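Local coordinates for uncharacterized conserved protein (Idiomarina loihiensis, PDB 2QSD) that is of unknown function, an uncharacterised conserved bacterial protein built around domains of the DUF1543 family, at residues H103-V108 against Q166-D171. Sequence-based numbering, arbitrary orientation.
Sequences HDFTVV and QPLVPD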
loop_
_atom_site.group_PDB
_atom_site.type_symbol
_atom_site.label_atom_id
_atom_site.label_comp_id
_atom_site.label_asym_id
_atom_site.label_seq_id
_atom_site.Cartn_x
_atom_site.Cartn_y
_atom_site.Cartn_z
ATOM N N HIS A 103 1.774 -6.031 -11.435
ATOM C CA HIS A 103 3.191 -5.961 -11.794
ATOM C C HIS A 103 4.103 -6.222 -10.592
ATOM O O HIS A 103 5.191 -6.786 -10.742
ATOM C CB HIS A 103 3.502 -4.599 -12.430
ATOM C CG HIS A 103 4.836 -4.528 -13.115
ATOM N ND1 HIS A 103 5.707 -3.475 -12.936
ATOM C CD2 HIS A 103 5.443 -5.374 -13.982
ATOM C CE1 HIS A 103 6.792 -3.674 -13.663
ATOM N NE2 HIS A 103 6.659 -4.820 -14.305
ATOM N N ASP A 104 3.644 -5.828 -9.406
ATOM C CA ASP A 104 4.430 -5.949 -8.172
ATOM C C ASP A 104 4.470 -7.358 -7.555
ATOM O O ASP A 104 5.132 -7.568 -6.533
ATOM C CB ASP A 104 3.966 -4.914 -7.128
ATOM C CG ASP A 104 2.486 -5.043 -6.777
ATOM O OD1 ASP A 104 1.633 -4.913 -7.683
ATOM O OD2 ASP A 104 2.174 -5.254 -5.584
ATOM N N PHE A 105 3.764 -8.311 -8.165
ATOM C CA PHE A 105 3.747 -9.696 -7.683
ATOM C C PHE A 105 3.465 -10.699 -8.794
ATOM O O PHE A 105 3.109 -10.316 -9.913
ATOM C CB PHE A 105 2.728 -9.877 -6.543
ATOM C CG PHE A 105 1.294 -9.691 -6.961
ATOM C CD1 PHE A 105 0.658 -8.474 -6.758
ATOM C CD2 PHE A 105 0.575 -10.735 -7.543
ATOM C CE1 PHE A 105 -0.662 -8.296 -7.137
ATOM C CE2 PHE A 105 -0.739 -10.565 -7.926
ATOM C CZ PHE A 105 -1.362 -9.347 -7.714
ATOM N N THR A 106 3.604 -11.982 -8.461
ATOM C CA THR A 106 3.191 -13.078 -9.341
ATOM C C THR A 106 2.756 -14.322 -8.557
ATOM O O THR A 106 2.961 -14.413 -7.344
ATOM C CB THR A 106 4.292 -13.456 -10.369
ATOM O OG1 THR A 106 3.741 -14.327 -11.365
ATOM C CG2 THR A 106 5.460 -14.149 -9.692
ATOM N N VAL A 107 2.133 -15.260 -9.267
ATOM C CA VAL A 107 1.834 -16.583 -8.738
ATOM C C VAL A 107 2.539 -17.601 -9.627
ATOM O O VAL A 107 2.469 -17.512 -10.853
ATOM C CB VAL A 107 0.309 -16.858 -8.681
ATOM C CG1 VAL A 107 0.025 -18.254 -8.131
ATOM C CG2 VAL A 107 -0.406 -15.810 -7.817
ATOM N N VAL A 108 3.250 -18.540 -9.008
ATOM C CA VAL A 108 3.978 -19.591 -9.730
ATOM C C VAL A 108 3.719 -20.968 -9.121
ATOM O O VAL A 108 3.228 -21.080 -7.994
ATOM C CB VAL A 108 5.527 -19.354 -9.760
ATOM C CG1 VAL A 108 5.900 -18.111 -10.574
ATOM C CG2 VAL A 108 6.121 -19.302 -8.345
ATOM N N GLN A 166 -3.082 -18.838 -18.357
ATOM C CA GLN A 166 -4.005 -17.782 -17.973
ATOM C C GLN A 166 -3.191 -16.541 -17.602
ATOM O O GLN A 166 -2.328 -16.610 -16.724
ATOM C CB GLN A 166 -4.891 -18.220 -16.804
ATOM C CG GLN A 166 -5.766 -17.098 -16.247
ATOM C CD GLN A 166 -6.551 -17.462 -14.989
ATOM O OE1 GLN A 166 -6.412 -18.550 -14.425
ATOM N NE2 GLN A 166 -7.389 -16.537 -14.547
ATOM N N PRO A 167 -3.457 -15.408 -18.280
ATOM C CA PRO A 167 -2.752 -14.170 -17.944
ATOM C C PRO A 167 -3.169 -13.653 -16.567
ATOM O O PRO A 167 -4.362 -13.566 -16.265
ATOM C CB PRO A 167 -3.176 -13.202 -19.050
ATOM C CG PRO A 167 -4.454 -13.752 -19.596
ATOM C CD PRO A 167 -4.424 -15.231 -19.381
ATOM N N LEU A 168 -2.184 -13.346 -15.730
ATOM C CA LEU A 168 -2.453 -12.835 -14.394
ATOM C C LEU A 168 -2.778 -11.338 -14.472
ATOM O O LEU A 168 -1.931 -10.486 -14.209
ATOM C CB LEU A 168 -1.269 -13.120 -13.465
ATOM C CG LEU A 168 -1.481 -12.921 -11.962
ATOM C CD1 LEU A 168 -2.387 -13.987 -11.374
ATOM C CD2 LEU A 168 -0.147 -12.909 -11.249
ATOM N N VAL A 169 -4.012 -11.043 -14.880
ATOM C CA VAL A 169 -4.521 -9.681 -15.051
ATOM C C VAL A 169 -5.943 -9.640 -14.461
ATOM O O VAL A 169 -6.589 -10.681 -14.360
ATOM C CB VAL A 169 -4.516 -9.216 -16.563
ATOM C CG1 VAL A 169 -3.095 -9.152 -17.131
ATOM C CG2 VAL A 169 -5.419 -10.080 -17.434
ATOM N N PRO A 170 -6.435 -8.452 -14.055
ATOM C CA PRO A 170 -7.760 -8.444 -13.426
ATOM C C PRO A 170 -8.906 -8.799 -14.376
ATOM O O PRO A 170 -8.861 -8.462 -15.561
ATOM C CB PRO A 170 -7.919 -6.991 -12.958
ATOM C CG PRO A 170 -6.542 -6.394 -13.011
ATOM C CD PRO A 170 -5.856 -7.095 -14.121
ATOM N N ASP A 171 -9.913 -9.491 -13.849
ATOM C CA ASP A 171 -11.189 -9.647 -14.531
ATOM C C ASP A 171 -11.919 -8.301 -14.502
ATOM O O ASP A 171 -12.623 -7.937 -15.440
ATOM C CB ASP A 171 -12.050 -10.713 -13.835
ATOM C CG ASP A 171 -11.474 -12.116 -13.958
ATOM O OD1 ASP A 171 -10.619 -12.344 -14.843
ATOM O OD2 ASP A 171 -11.886 -12.998 -13.170
#
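Thr-106 OG1 is hydrogen-bonded to the side-chain oxygen OE1 of Gln-123, just past helix 113-122, while CD2 of Leu-168 lies 4.1 Å from the same OG1. A threonine suits the place: its beta-branched side chain is at home in a strand, and its hydroxyl has a partner despite being buried. Across the two segments the contact is van der Waals packing, and all of it is made by one side chain, Leu-168. Its CG stands anti to the backbone N (chi1 -168°), which carries the two methyls up to the strand. Leucine suits this task because its end is branched: CD2 lies against the backbone, 3.8 Å from Thr-106 CA and equally close to Val-107 N, while CD1 is the methyl nearest Val-107.

Strand 105-110 is an outer strand of a three-stranded antiparallel sheet within the chain, paired with strand 85-90, whereas Leu-168 belongs to the irregular loop that joins strand 155-161 to strand 172-173. Leu-168 is the centre of an inverse gamma turn, closed by a weak bond from Val-169 N to Pro-167 O (2.9 Å), and this tight bend presents its side chain to the sheet.

On either side of Thr-106 in sequence stand Phe-105 and Val-107. The length of Phe-105 brings its ring nearer the loop than its CB direction suggests; it crosses Leu-168 at about a right angle, with CE2 obliquely 4.1 Å from CD2. Val-107, beta-branched and apolar, suits a buried strand position, its CG2 more loosely set at 4.5 Å from Leu-168 CD1. Both residues also pack on Leu-12 of strand 9-17 and on Phe-88 of strand 85-90.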